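Local coordinates for protein disulfide-isomerase A4 (Rattus norvegicus, PDB 3EC3) that catalyses the rearrangement of disulfide bonds in proteins of the endoplasmic reticulum, this fragment being its noncatalytic b and b' domains, at residues 30-35 against 75-80; 69-74 against 90-95; 115-120 against 158-163; 121-126 against 176-181; 138-143 against 193-198. The protein carries 1 engineered substitution. All coordinates share one frame; numbering follows the deposited sequence.

Interaction 1 (30-35 against 75-80); sequences LGVFQG and KLVLMQ
Leu30 pairs with Val77 and Val32 with Lys75, so strands 28-32 and 75-79 run antiparallel side by side. Their short segments come within 4.7 Å axis to axis, at 151° between directions. Both pairs are hydrogen-bonded. Leu30 N donates to Val77 O, and Val77 N donates back to Leu30 O at 2.8 Å. Val32 N reaches Lys75 O at 2.7 Å and is nearly straight, 173° at the hydrogen. Lys75 N closes the second ring on Val32 O. Gly31 faces Leu76 in the non-hydrogen-bonded pair between them, and its CA makes a CA-H...O contact with Lys75 O.

Val32 can be followed outward. Its CB lies 3.8 Å from Lys75 O. CG1 stands anti to the backbone N (chi1 -180°), which leaves CG2 beside that N. From there CG2 meets Val77 CG2 at 4.0 Å. Leu30 and Val77 share this face, which also meets Ala66 and Leu69 of helix 63-69. Further along, Leu30 CD2 touches CE of Met79 (a selenomethionine) at 4.3 Å. On the other face the Phe33 ring comes back over the strand end, with CZ 3.8 Å from Lys75 O. Lys75 NZ forms a salt bridge with Asp96 of the next strand.

Leu30, Val32, Lys75 and Val77 thus bond across, while Gly31 and Leu76 bond outward to strands 57-60 and 93-96. What turns to helix 63-69 is chiefly aliphatic.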
# COMPACT_ATOMS: atom_id res chain seq x y z
N LEU A 30 -6.47 12.37 3.34
CA LEU A 30 -6.90 13.76 3.27
C LEU A 30 -8.34 13.96 3.70
O LEU A 30 -9.26 13.55 2.96
CB LEU A 30 -6.75 14.27 1.86
CG LEU A 30 -7.02 15.78 1.76
CD1 LEU A 30 -6.13 16.61 2.63
CD2 LEU A 30 -6.87 16.21 0.29
N GLY A 31 -8.53 14.68 4.79
CA GLY A 31 -9.89 15.10 5.20
C GLY A 31 -10.27 16.39 4.49
O GLY A 31 -9.54 17.40 4.59
N VAL A 32 -11.41 16.42 3.81
CA VAL A 32 -11.81 17.64 3.07
C VAL A 32 -13.10 18.15 3.70
O VAL A 32 -14.15 17.53 3.53
CB VAL A 32 -12.07 17.32 1.58
CG1 VAL A 32 -12.49 18.61 0.78
CG2 VAL A 32 -10.82 16.64 0.90
N PHE A 33 -13.02 19.29 4.36
CA PHE A 33 -14.10 19.79 5.23
C PHE A 33 -14.38 21.24 5.01
O PHE A 33 -13.63 21.92 4.33
CB PHE A 33 -13.77 19.43 6.69
CG PHE A 33 -13.77 17.94 6.92
CD1 PHE A 33 -12.55 17.25 7.06
CD2 PHE A 33 -14.98 17.21 6.87
CE1 PHE A 33 -12.54 15.85 7.23
CE2 PHE A 33 -14.99 15.82 7.01
CZ PHE A 33 -13.75 15.13 7.19
N GLN A 34 -15.47 21.73 5.58
CA GLN A 34 -15.87 23.12 5.34
C GLN A 34 -15.07 24.11 6.18
O GLN A 34 -14.86 25.25 5.79
CB GLN A 34 -17.37 23.26 5.57
CG GLN A 34 -18.18 22.25 4.69
CD GLN A 34 -19.64 22.49 4.75
OE1 GLN A 34 -20.43 21.55 4.93
NE2 GLN A 34 -20.03 23.77 4.64
N GLY A 35 -14.59 23.66 7.33
CA GLY A 35 -13.81 24.54 8.19
C GLY A 35 -13.47 23.89 9.51
O GLY A 35 -13.84 22.75 9.79
N LYS A 75 -15.65 15.00 3.20
CA LYS A 75 -15.17 13.72 2.73
C LYS A 75 -13.80 13.33 3.31
O LYS A 75 -12.95 14.18 3.59
CB LYS A 75 -15.02 13.72 1.18
CG LYS A 75 -16.26 14.21 0.36
CD LYS A 75 -17.34 13.18 0.32
CE LYS A 75 -18.54 13.68 -0.47
NZ LYS A 75 -19.73 12.93 0.02
N LEU A 76 -13.56 12.04 3.44
CA LEU A 76 -12.24 11.54 3.69
C LEU A 76 -11.75 10.93 2.36
O LEU A 76 -12.45 10.11 1.76
CB LEU A 76 -12.37 10.45 4.75
CG LEU A 76 -11.21 9.78 5.48
CD1 LEU A 76 -11.27 8.26 5.39
CD2 LEU A 76 -9.82 10.41 5.24
N VAL A 77 -10.56 11.31 1.89
CA VAL A 77 -10.09 10.90 0.58
C VAL A 77 -8.75 10.21 0.85
O VAL A 77 -7.91 10.77 1.55
CB VAL A 77 -9.89 12.12 -0.35
CG1 VAL A 77 -9.31 11.68 -1.68
CG2 VAL A 77 -11.23 12.91 -0.54
N LEU A 78 -8.57 9.01 0.30
CA LEU A 78 -7.30 8.31 0.41
C LEU A 78 -6.79 8.10 -1.00
O LEU A 78 -7.54 7.58 -1.88
CB LEU A 78 -7.47 6.95 1.08
CG LEU A 78 -7.22 6.90 2.60
CD1 LEU A 78 -8.43 7.41 3.25
CD2 LEU A 78 -6.94 5.42 3.04
N MSE A 79 -5.54 8.48 -1.21
CA MSE A 79 -4.92 8.36 -2.50
C MSE A 79 -3.55 7.75 -2.34
O MSE A 79 -2.93 7.86 -1.28
CB MSE A 79 -4.81 9.73 -3.14
CG MSE A 79 -6.15 10.36 -3.42
SE MSE A 79 -5.91 12.18 -4.09
CE MSE A 79 -5.56 13.04 -2.37
N GLN A 80 -3.06 7.07 -3.38
CA GLN A 80 -1.70 6.54 -3.32
C GLN A 80 -0.79 7.43 -4.15
O GLN A 80 -1.23 8.01 -5.12
CB GLN A 80 -1.67 5.10 -3.89
CG GLN A 80 -2.45 4.11 -3.06
CD GLN A 80 -1.81 3.82 -1.71
OE1 GLN A 80 -0.63 4.05 -1.47
NE2 GLN A 80 -2.62 3.29 -0.81

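Interaction 2 (69-74 against 90-95); sequences LKVSLG and PRMHVM
Met92, a selenomethionine, touches both Leu69 and Val71, and the contact is carried mainly by side chains and one carbonyl, without a hydrogen bond between the segments.

One carbonyl is approached by two atoms of Met92. The selenium sits 3.1 Å from Leu69 O, the carbonyl at the end of helix 63-69. CE of Met92 lies 3.3 Å from the same oxygen. These are close contacts, not bonds. The chain of Met92 bends at its last torsion (chi3 103°), which folds the methyl back toward Leu69.

The apolar part is a short row. Leu69 CD2 meets Met92 CE at 4.1 Å. Val71 CG1 touches two partners, the selenium of Met92 and CG2 of Val94, both at 4.1 Å. This branch of Val71 lies beside its backbone N, anti to the carbonyl carbon (chi1 -59°). Met92 and Leu69 also pack on Met79 of strand 75-79.

Two residues of this loop have positive phi. Lys70 ends the helix in a Schellman motif. At Gly74 (phi 96°) a side chain would press on the preceding carbonyl.

The arrangement belongs to a thioredoxin-like domain: the loop from helix 63-69 into strand 75-79 rests against the edge strand 93-96.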
# COMPACT_ATOMS: atom_id res chain seq x y z
N LEU A 69 -9.65 17.90 -6.70
CA LEU A 69 -9.78 16.48 -6.36
C LEU A 69 -11.09 15.88 -6.83
O LEU A 69 -11.32 14.68 -6.62
CB LEU A 69 -9.70 16.27 -4.85
CG LEU A 69 -8.36 16.59 -4.21
CD1 LEU A 69 -8.49 16.32 -2.72
CD2 LEU A 69 -7.24 15.78 -4.86
N LYS A 70 -11.94 16.70 -7.40
CA LYS A 70 -13.24 16.30 -7.90
C LYS A 70 -14.17 15.73 -6.79
O LYS A 70 -14.94 14.80 -7.02
CB LYS A 70 -13.07 15.40 -9.15
CG LYS A 70 -12.31 16.13 -10.30
CD LYS A 70 -12.62 15.57 -11.75
CE LYS A 70 -12.71 16.71 -12.80
NZ LYS A 70 -13.24 16.27 -14.17
N VAL A 71 -14.11 16.33 -5.60
CA VAL A 71 -14.96 15.91 -4.45
C VAL A 71 -15.70 17.11 -3.88
O VAL A 71 -15.21 18.24 -3.96
CB VAL A 71 -14.13 15.24 -3.30
CG1 VAL A 71 -13.39 13.99 -3.78
CG2 VAL A 71 -13.17 16.23 -2.61
N SER A 72 -16.86 16.89 -3.27
CA SER A 72 -17.49 17.98 -2.52
C SER A 72 -16.90 18.00 -1.10
O SER A 72 -16.07 17.13 -0.75
CB SER A 72 -19.02 17.87 -2.51
OG SER A 72 -19.40 16.58 -2.10
N LEU A 73 -17.26 18.99 -0.30
CA LEU A 73 -16.71 19.09 1.06
C LEU A 73 -17.38 18.00 1.90
O LEU A 73 -18.50 17.55 1.59
CB LEU A 73 -16.90 20.51 1.65
CG LEU A 73 -16.21 21.66 0.88
CD1 LEU A 73 -16.60 23.07 1.40
CD2 LEU A 73 -14.70 21.52 0.81
N GLY A 74 -16.72 17.55 2.95
CA GLY A 74 -17.31 16.59 3.89
C GLY A 74 -16.92 15.18 3.55
O GLY A 74 -17.75 14.27 3.58
N PRO A 90 -8.95 2.65 -8.34
CA PRO A 90 -9.34 4.06 -8.52
C PRO A 90 -8.23 4.96 -7.99
O PRO A 90 -7.48 4.53 -7.08
CB PRO A 90 -10.62 4.20 -7.67
CG PRO A 90 -10.57 3.05 -6.70
CD PRO A 90 -9.77 1.95 -7.33
N ARG A 91 -8.08 6.18 -8.52
CA ARG A 91 -7.11 7.10 -7.99
C ARG A 91 -7.46 7.56 -6.59
O ARG A 91 -6.59 8.02 -5.84
CB ARG A 91 -6.95 8.31 -8.90
CG ARG A 91 -6.44 7.94 -10.29
CD ARG A 91 -4.97 8.10 -10.34
NE ARG A 91 -4.38 7.77 -11.63
CZ ARG A 91 -4.00 8.67 -12.54
NH1 ARG A 91 -4.15 9.97 -12.29
NH2 ARG A 91 -3.47 8.27 -13.70
N MSE A 92 -8.74 7.51 -6.24
CA MSE A 92 -9.12 7.89 -4.89
C MSE A 92 -10.15 6.99 -4.33
O MSE A 92 -11.04 6.52 -5.05
CB MSE A 92 -9.57 9.36 -4.80
CG MSE A 92 -10.27 9.96 -5.98
SE MSE A 92 -10.32 11.93 -5.52
CE MSE A 92 -8.91 12.45 -6.67
N HIS A 93 -10.03 6.72 -3.04
CA HIS A 93 -11.13 6.12 -2.28
C HIS A 93 -11.73 7.22 -1.44
O HIS A 93 -11.00 7.88 -0.71
CB HIS A 93 -10.60 4.99 -1.43
CG HIS A 93 -10.41 3.71 -2.20
ND1 HIS A 93 -9.20 3.33 -2.72
CD2 HIS A 93 -11.28 2.74 -2.54
CE1 HIS A 93 -9.32 2.16 -3.32
NE2 HIS A 93 -10.57 1.77 -3.22
N VAL A 94 -13.06 7.42 -1.56
CA VAL A 94 -13.74 8.55 -0.95
C VAL A 94 -14.86 8.07 -0.02
O VAL A 94 -15.70 7.24 -0.43
CB VAL A 94 -14.32 9.49 -2.04
CG1 VAL A 94 -15.02 10.68 -1.41
CG2 VAL A 94 -13.19 10.00 -2.97
N MSE A 95 -14.84 8.54 1.23
CA MSE A 95 -15.86 8.19 2.22
C MSE A 95 -16.54 9.46 2.71
O MSE A 95 -15.88 10.45 2.97
CB MSE A 95 -15.23 7.48 3.42
CG MSE A 95 -16.25 7.12 4.51
SE MSE A 95 -15.33 6.34 6.03
CE MSE A 95 -14.34 7.68 6.49

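Interaction 3 (115-120 against 158-163); sequences LPLVGH and KVLEVA
Leu117 and Val118 bring the start of strand 118-121 against the last turns of helix 149-163, with CA atoms 6.0 Å apart at Val118 and Leu160 and the short strand and helix segments at 132° to each other. This is helix-on-sheet packing in the second thioredoxin-like domain.

Val118 points at the helix and presents both methyls. A chi1 of -178° places CG2 on the N side, facing the helix. CG2 is the busier branch. It touches Leu160 CD2, Val159 CG1 and Ala163 CB, the last at 3.6 Å. The side chains of Val118 and Val159 cross at about a right angle.

Leu117 comes in at a slant to Leu160 and splits its branches between two helix residues. CD1 meets Leu160 CD2 at 3.7 Å. CD2 meets the Ala163 methyl. With an alanine here both branches would be gone, and Leu160 CD2 and Ala163 CB would probably lose part of their cover and border a gap.

On the flanks, Val118 and Ala163 also pack on strand 170-175, while Leu160 reaches Ser86 of the preceding domain. The Leu117 N is hydrogen-bonded to Glu89. Leu117 CD2 stands 3.6 Å from Ala163 O as well as from Ala163 CB.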
# COMPACT_ATOMS: atom_id res chain seq x y z
N LEU A 115 -3.43 0.22 1.90
CA LEU A 115 -2.40 -0.44 1.14
C LEU A 115 -2.78 -0.43 -0.34
O LEU A 115 -3.92 -0.73 -0.67
CB LEU A 115 -2.19 -1.92 1.57
CG LEU A 115 -1.35 -2.28 2.79
CD1 LEU A 115 -1.31 -3.79 2.83
CD2 LEU A 115 0.04 -1.69 2.73
N PRO A 116 -1.80 -0.20 -1.22
CA PRO A 116 -2.12 -0.41 -2.62
C PRO A 116 -2.19 -1.89 -2.98
O PRO A 116 -1.75 -2.76 -2.19
CB PRO A 116 -0.95 0.21 -3.35
CG PRO A 116 0.17 0.26 -2.47
CD PRO A 116 -0.42 0.27 -1.03
N LEU A 117 -2.75 -2.19 -4.14
CA LEU A 117 -2.75 -3.56 -4.65
C LEU A 117 -1.35 -4.14 -4.65
O LEU A 117 -1.15 -5.28 -4.23
CB LEU A 117 -3.22 -3.55 -6.11
CG LEU A 117 -4.18 -4.59 -6.60
CD1 LEU A 117 -4.16 -4.75 -8.11
CD2 LEU A 117 -4.30 -5.92 -5.77
N VAL A 118 -0.37 -3.38 -5.13
CA VAL A 118 1.06 -3.82 -4.99
C VAL A 118 1.93 -2.66 -4.54
O VAL A 118 2.33 -1.81 -5.35
CB VAL A 118 1.65 -4.46 -6.27
CG1 VAL A 118 3.11 -4.93 -6.00
CG2 VAL A 118 0.85 -5.67 -6.70
N GLY A 119 2.19 -2.64 -3.23
CA GLY A 119 3.02 -1.62 -2.60
C GLY A 119 4.43 -2.10 -2.44
O GLY A 119 4.79 -3.18 -2.93
N HIS A 120 5.24 -1.30 -1.75
CA HIS A 120 6.67 -1.59 -1.54
C HIS A 120 6.88 -1.91 -0.06
O HIS A 120 6.73 -1.03 0.80
CB HIS A 120 7.55 -0.38 -1.94
CG HIS A 120 9.03 -0.60 -1.75
ND1 HIS A 120 9.94 0.42 -1.88
CD2 HIS A 120 9.74 -1.72 -1.46
CE1 HIS A 120 11.17 -0.05 -1.66
NE2 HIS A 120 11.07 -1.35 -1.44
N LYS A 158 4.03 -7.01 -13.53
CA LYS A 158 3.78 -8.47 -13.59
C LYS A 158 3.11 -8.94 -12.32
O LYS A 158 2.25 -9.86 -12.34
CB LYS A 158 5.11 -9.19 -13.75
CG LYS A 158 5.76 -8.94 -15.13
CD LYS A 158 7.01 -9.82 -15.25
CE LYS A 158 7.52 -10.04 -16.66
NZ LYS A 158 6.92 -9.16 -17.67
N VAL A 159 3.52 -8.33 -11.21
CA VAL A 159 2.93 -8.64 -9.90
C VAL A 159 1.46 -8.18 -9.82
O VAL A 159 0.58 -8.92 -9.36
CB VAL A 159 3.76 -8.06 -8.73
CG1 VAL A 159 3.20 -8.60 -7.35
CG2 VAL A 159 5.23 -8.44 -8.92
N LEU A 160 1.19 -6.98 -10.32
CA LEU A 160 -0.17 -6.43 -10.30
C LEU A 160 -1.17 -7.29 -11.08
O LEU A 160 -2.35 -7.49 -10.67
CB LEU A 160 -0.12 -5.05 -10.95
CG LEU A 160 0.31 -3.86 -10.07
CD1 LEU A 160 0.71 -2.67 -10.96
CD2 LEU A 160 -0.85 -3.47 -9.14
N GLU A 161 -0.70 -7.83 -12.19
CA GLU A 161 -1.50 -8.81 -12.95
C GLU A 161 -2.00 -10.02 -12.15
O GLU A 161 -3.10 -10.52 -12.41
CB GLU A 161 -0.76 -9.23 -14.22
CG GLU A 161 -0.57 -8.07 -15.19
CD GLU A 161 -1.89 -7.54 -15.75
OE1 GLU A 161 -2.74 -8.34 -16.18
OE2 GLU A 161 -2.09 -6.32 -15.78
N VAL A 162 -1.21 -10.50 -11.18
CA VAL A 162 -1.64 -11.61 -10.34
C VAL A 162 -2.42 -11.08 -9.15
O VAL A 162 -3.50 -11.61 -8.78
CB VAL A 162 -0.41 -12.46 -9.89
CG1 VAL A 162 -0.84 -13.69 -9.07
CG2 VAL A 162 0.38 -12.98 -11.15
N ALA A 163 -1.88 -10.05 -8.51
CA ALA A 163 -2.52 -9.45 -7.34
C ALA A 163 -4.00 -9.19 -7.54
O ALA A 163 -4.80 -9.42 -6.62
CB ALA A 163 -1.74 -8.14 -6.91

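Interaction 4 (121-126 against 176-181); sequences RKTSND and EEDYAT
The Tyr179 hydroxyl donates to Asp126, with OH and OD2 only 2.5 Å apart. The oxygen is met on its anti side, 31° out of the carboxylate plane. Relative to the ring, OD2 lies at the edge, near its plane. Asp178 takes two bonds from Thr123. Thr123 OG1 donates to the syn lone pair of Asp178 OD1 at 2.7 Å. Thr123 N donates to Asp178 OD2 at 3.1 Å, so one residue grips both carboxylate oxygens. A water also donates to Asp178 OD2 and to Arg121 O, bridging the two segments.

The Tyr179 ring is held on both faces. On one face the Arg121 guanidinium lies flat, planes 11° apart and centres 4.2 Å apart, an off-centre cation-pi stack. The arginine chain is extended from CG to NE, with CG anti to the backbone N (chi1 173°), and this carries the group over the ring. Its NH2 makes a salt bridge with Glu182. On the opposite face Thr123 CG2 forms a CH-pi contact, 3.9 Å from the ring centroid. A leucine in place of Tyr179 would likely leave Asp126 without its hydroxyl donor and the Arg121 guanidinium without a flat partner.

Around this, Lys122 N bonds to Asn125 OD1, and Asn125 precedes helix 126-129. Tyr179 also packs on Tyr139 and Ala174. The contact ties the loop after edge strand 118-121 to the turn that opens helix 180-185. Both follow the C-terminal ends of the parallel neighbours 118-121 and 170-175 in a thioredoxin-like domain.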
# COMPACT_ATOMS: atom_id res chain seq x y z
N ARG A 121 7.14 -3.18 0.22
CA ARG A 121 7.41 -3.65 1.59
C ARG A 121 8.87 -3.36 1.89
O ARG A 121 9.76 -3.75 1.14
CB ARG A 121 7.10 -5.15 1.70
CG ARG A 121 7.51 -5.80 3.05
CD ARG A 121 7.28 -7.28 2.89
NE ARG A 121 7.63 -8.07 4.07
CZ ARG A 121 8.61 -8.96 4.10
NH1 ARG A 121 8.82 -9.68 5.19
NH2 ARG A 121 9.39 -9.14 3.03
N LYS A 122 9.10 -2.65 2.98
CA LYS A 122 10.40 -2.16 3.37
C LYS A 122 10.65 -2.61 4.79
O LYS A 122 9.73 -2.66 5.58
CB LYS A 122 10.38 -0.63 3.34
CG LYS A 122 10.35 -0.05 1.96
CD LYS A 122 10.64 1.43 1.98
CE LYS A 122 9.41 2.23 2.30
NZ LYS A 122 9.57 3.59 1.72
N THR A 123 11.90 -2.93 5.12
CA THR A 123 12.23 -3.19 6.53
C THR A 123 11.74 -2.07 7.48
O THR A 123 11.42 -2.33 8.64
CB THR A 123 13.74 -3.49 6.75
OG1 THR A 123 14.53 -2.43 6.20
CG2 THR A 123 14.13 -4.81 6.11
N SER A 124 11.66 -0.83 6.98
CA SER A 124 11.10 0.29 7.75
C SER A 124 9.55 0.32 7.89
O SER A 124 9.02 1.00 8.76
CB SER A 124 11.63 1.63 7.23
OG SER A 124 11.22 1.88 5.90
N ASN A 125 8.83 -0.42 7.07
CA ASN A 125 7.38 -0.38 7.14
C ASN A 125 6.73 -1.75 7.31
O ASN A 125 5.50 -1.86 7.32
CB ASN A 125 6.80 0.38 5.91
CG ASN A 125 6.73 -0.48 4.61
OD1 ASN A 125 6.82 -1.69 4.61
ND2 ASN A 125 6.57 0.20 3.49
N ASP A 126 7.53 -2.82 7.41
CA ASP A 126 6.88 -4.13 7.30
C ASP A 126 6.00 -4.52 8.49
O ASP A 126 4.94 -5.12 8.31
CB ASP A 126 7.82 -5.25 6.81
CG ASP A 126 9.02 -5.45 7.69
OD1 ASP A 126 8.98 -5.04 8.86
OD2 ASP A 126 10.02 -6.03 7.17
N GLU A 176 15.70 -6.87 -2.87
CA GLU A 176 16.41 -8.15 -2.53
C GLU A 176 17.57 -7.97 -1.55
O GLU A 176 17.87 -8.90 -0.78
CB GLU A 176 16.88 -8.89 -3.78
CG GLU A 176 17.74 -8.06 -4.70
CD GLU A 176 18.01 -8.73 -6.05
OE1 GLU A 176 17.64 -9.90 -6.24
OE2 GLU A 176 18.63 -8.07 -6.91
N GLU A 177 18.19 -6.80 -1.58
CA GLU A 177 19.30 -6.41 -0.67
C GLU A 177 18.75 -6.03 0.71
O GLU A 177 19.24 -6.53 1.73
CB GLU A 177 20.08 -5.20 -1.22
CG GLU A 177 21.17 -5.53 -2.23
CD GLU A 177 22.38 -4.56 -2.17
OE1 GLU A 177 22.64 -3.95 -1.11
OE2 GLU A 177 23.07 -4.42 -3.21
N ASP A 178 17.73 -5.16 0.72
CA ASP A 178 16.97 -4.83 1.93
C ASP A 178 16.60 -6.10 2.68
O ASP A 178 16.71 -6.17 3.92
CB ASP A 178 15.68 -4.05 1.57
CG ASP A 178 15.02 -3.37 2.78
OD1 ASP A 178 15.68 -3.19 3.84
OD2 ASP A 178 13.84 -2.99 2.68
N TYR A 179 16.18 -7.12 1.94
CA TYR A 179 15.79 -8.39 2.58
C TYR A 179 16.76 -9.54 2.34
O TYR A 179 16.35 -10.70 2.27
CB TYR A 179 14.37 -8.77 2.15
CG TYR A 179 13.33 -7.91 2.82
CD1 TYR A 179 12.82 -6.77 2.20
CD2 TYR A 179 12.85 -8.24 4.10
CE1 TYR A 179 11.85 -5.98 2.82
CE2 TYR A 179 11.88 -7.45 4.73
CZ TYR A 179 11.39 -6.33 4.09
OH TYR A 179 10.45 -5.54 4.73
N ALA A 180 18.04 -9.21 2.23
CA ALA A 180 19.10 -10.21 1.98
C ALA A 180 18.99 -11.46 2.87
O ALA A 180 19.01 -12.61 2.36
CB ALA A 180 20.50 -9.56 2.13
N THR A 181 18.86 -11.24 4.17
CA THR A 181 18.87 -12.38 5.08
C THR A 181 17.54 -13.14 5.10
O THR A 181 17.55 -14.35 5.26
CB THR A 181 19.47 -12.06 6.50
OG1 THR A 181 18.92 -12.96 7.47
CG2 THR A 181 19.20 -10.62 6.94
O HOH W 1 12.36 -3.32 0.23

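Interaction 5 (138-143 against 193-198); sequences VYYSVD and GDVNAA. Engineered in segment 193-198: Gly193 (natural residue Glu).
Val138 and Val195 meet methyl to methyl, their CG1 atoms 3.6 Å apart and their side chains crossing at a slant. Each CG1 is anti to its own backbone N, chi1 175° in Val138, and lies beside the carbonyl carbon. The other branch of Val138, CG2, faces the Ala197 methyl at 4.2 Å.

Tyr139 projects from the other face of the sheet. Its ring turns an edge, not a face, to the opposite strand. CE1 touches Ala198 CB at 3.9 Å, with that methyl near the ring plane. The hydroxyl goes on to a hydrogen bond with Glu182. Asn196 emerges on the same face as Tyr139, and its amide oxygen is bound by Ser191. Tyr140 meets the contact with its CB, 3.5 Å from Asp194 O and 4.0 Å from Val195 CG2. Its ring leads away, and its hydroxyl bonds to Thr152 O.

The backbones are antiparallel. Tyr139 N donates to Asn196 O at 2.7 Å, and Asn196 N returns a bond to Tyr139 O. Gly193, earlier in the second segment, is engineered in place of a natural Glu.

Strand 135-140 lies between strands 170-175 and 196-200. Val138 and Val195 turn to helix 149-163, where they meet Val159 and Trp155. Val138 and Ala197 also pack on Leu219 of helix 216-227. Tyr139 and Ala198 both touch Leu186 on the other side of the sheet.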
# COMPACT_ATOMS: atom_id res chain seq x y z
N VAL A 138 7.41 -10.31 -3.69
CA VAL A 138 8.24 -10.45 -4.89
C VAL A 138 9.53 -9.63 -4.71
O VAL A 138 9.50 -8.40 -4.55
CB VAL A 138 7.46 -10.09 -6.19
CG1 VAL A 138 8.37 -10.12 -7.43
CG2 VAL A 138 6.25 -11.05 -6.39
N TYR A 139 10.67 -10.33 -4.75
CA TYR A 139 11.96 -9.73 -4.45
C TYR A 139 12.77 -9.42 -5.72
O TYR A 139 12.96 -10.28 -6.59
CB TYR A 139 12.81 -10.69 -3.60
CG TYR A 139 12.20 -11.13 -2.29
CD1 TYR A 139 11.45 -12.29 -2.21
CD2 TYR A 139 12.40 -10.40 -1.12
CE1 TYR A 139 10.90 -12.73 -1.00
CE2 TYR A 139 11.84 -10.83 0.11
CZ TYR A 139 11.09 -11.99 0.14
OH TYR A 139 10.52 -12.44 1.32
N TYR A 140 13.30 -8.21 -5.78
CA TYR A 140 14.19 -7.80 -6.86
C TYR A 140 14.88 -6.49 -6.52
O TYR A 140 14.82 -6.04 -5.40
CB TYR A 140 13.48 -7.74 -8.24
CG TYR A 140 12.33 -6.75 -8.38
CD1 TYR A 140 11.03 -7.10 -7.96
CD2 TYR A 140 12.52 -5.51 -9.00
CE1 TYR A 140 9.96 -6.23 -8.14
CE2 TYR A 140 11.45 -4.61 -9.17
CZ TYR A 140 10.18 -4.99 -8.74
OH TYR A 140 9.13 -4.15 -8.92
N SER A 141 15.54 -5.88 -7.50
CA SER A 141 16.17 -4.59 -7.26
C SER A 141 15.14 -3.48 -7.40
O SER A 141 14.75 -3.13 -8.52
CB SER A 141 17.37 -4.39 -8.22
OG SER A 141 17.91 -3.09 -8.08
N VAL A 142 14.68 -2.93 -6.27
CA VAL A 142 13.55 -1.97 -6.30
C VAL A 142 14.10 -0.56 -6.23
O VAL A 142 14.79 -0.22 -5.28
CB VAL A 142 12.55 -2.24 -5.11
CG1 VAL A 142 11.47 -1.12 -5.03
CG2 VAL A 142 11.88 -3.61 -5.30
N ASP A 143 13.86 0.26 -7.25
CA ASP A 143 14.49 1.56 -7.29
C ASP A 143 13.57 2.49 -8.08
O ASP A 143 13.41 2.33 -9.30
CB ASP A 143 15.91 1.44 -7.91
CG ASP A 143 16.66 2.77 -7.94
OD1 ASP A 143 16.00 3.81 -7.75
OD2 ASP A 143 17.89 2.75 -8.12
N GLY A 193 18.23 -16.19 -10.97
CA GLY A 193 17.18 -15.32 -11.50
C GLY A 193 17.16 -13.96 -10.83
O GLY A 193 17.39 -13.86 -9.64
N ASP A 194 16.88 -12.92 -11.61
CA ASP A 194 16.82 -11.55 -11.09
C ASP A 194 15.62 -11.25 -10.21
O ASP A 194 15.61 -10.24 -9.51
CB ASP A 194 16.86 -10.54 -12.23
CG ASP A 194 18.21 -10.48 -12.89
OD1 ASP A 194 18.95 -11.47 -12.75
OD2 ASP A 194 18.52 -9.45 -13.52
N VAL A 195 14.60 -12.11 -10.27
CA VAL A 195 13.35 -11.88 -9.54
C VAL A 195 12.92 -13.17 -8.86
O VAL A 195 12.92 -14.22 -9.48
CB VAL A 195 12.21 -11.41 -10.48
CG1 VAL A 195 10.98 -11.04 -9.67
CG2 VAL A 195 12.67 -10.19 -11.33
N ASN A 196 12.55 -13.08 -7.59
CA ASN A 196 12.18 -14.27 -6.81
C ASN A 196 10.92 -13.99 -6.00
O ASN A 196 10.55 -12.82 -5.84
CB ASN A 196 13.33 -14.63 -5.88
CG ASN A 196 14.48 -15.27 -6.62
OD1 ASN A 196 14.40 -16.44 -7.00
ND2 ASN A 196 15.54 -14.51 -6.84
N ALA A 197 10.25 -15.04 -5.52
CA ALA A 197 8.98 -14.83 -4.81
C ALA A 197 8.80 -15.79 -3.64
O ALA A 197 9.26 -16.93 -3.69
CB ALA A 197 7.79 -14.93 -5.78
N ALA A 198 8.15 -15.29 -2.59
CA ALA A 198 7.79 -16.09 -1.43
C ALA A 198 6.37 -15.78 -0.94
O ALA A 198 5.79 -14.72 -1.26
CB ALA A 198 8.83 -15.92 -0.31
O HOH W 2 16.17 -6.97 -10.13

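Overall arrangement
From the N terminus, interaction 1 closes the loop between strands 28-32 and 75-79, spanning helices 39-51 and 63-69. Interaction 2 crosses it: it opens inside that loop and closes on edge strand 93-96, beside strand 75-79. Both lie in the first thioredoxin-like sheet, their centres about 7 Å apart. The second domain follows in series. Interactions 3, 4 and 5 cross one another in pairs. Interaction 3 sets helix 149-163 against edge strand 118-121, interaction 4 ties that strand's exit to helix 180-185, and interaction 5 joins strands 135-140 and 196-200. Gln80 packs on Pro116, so interactions 1 and 3 touch where the domains meet.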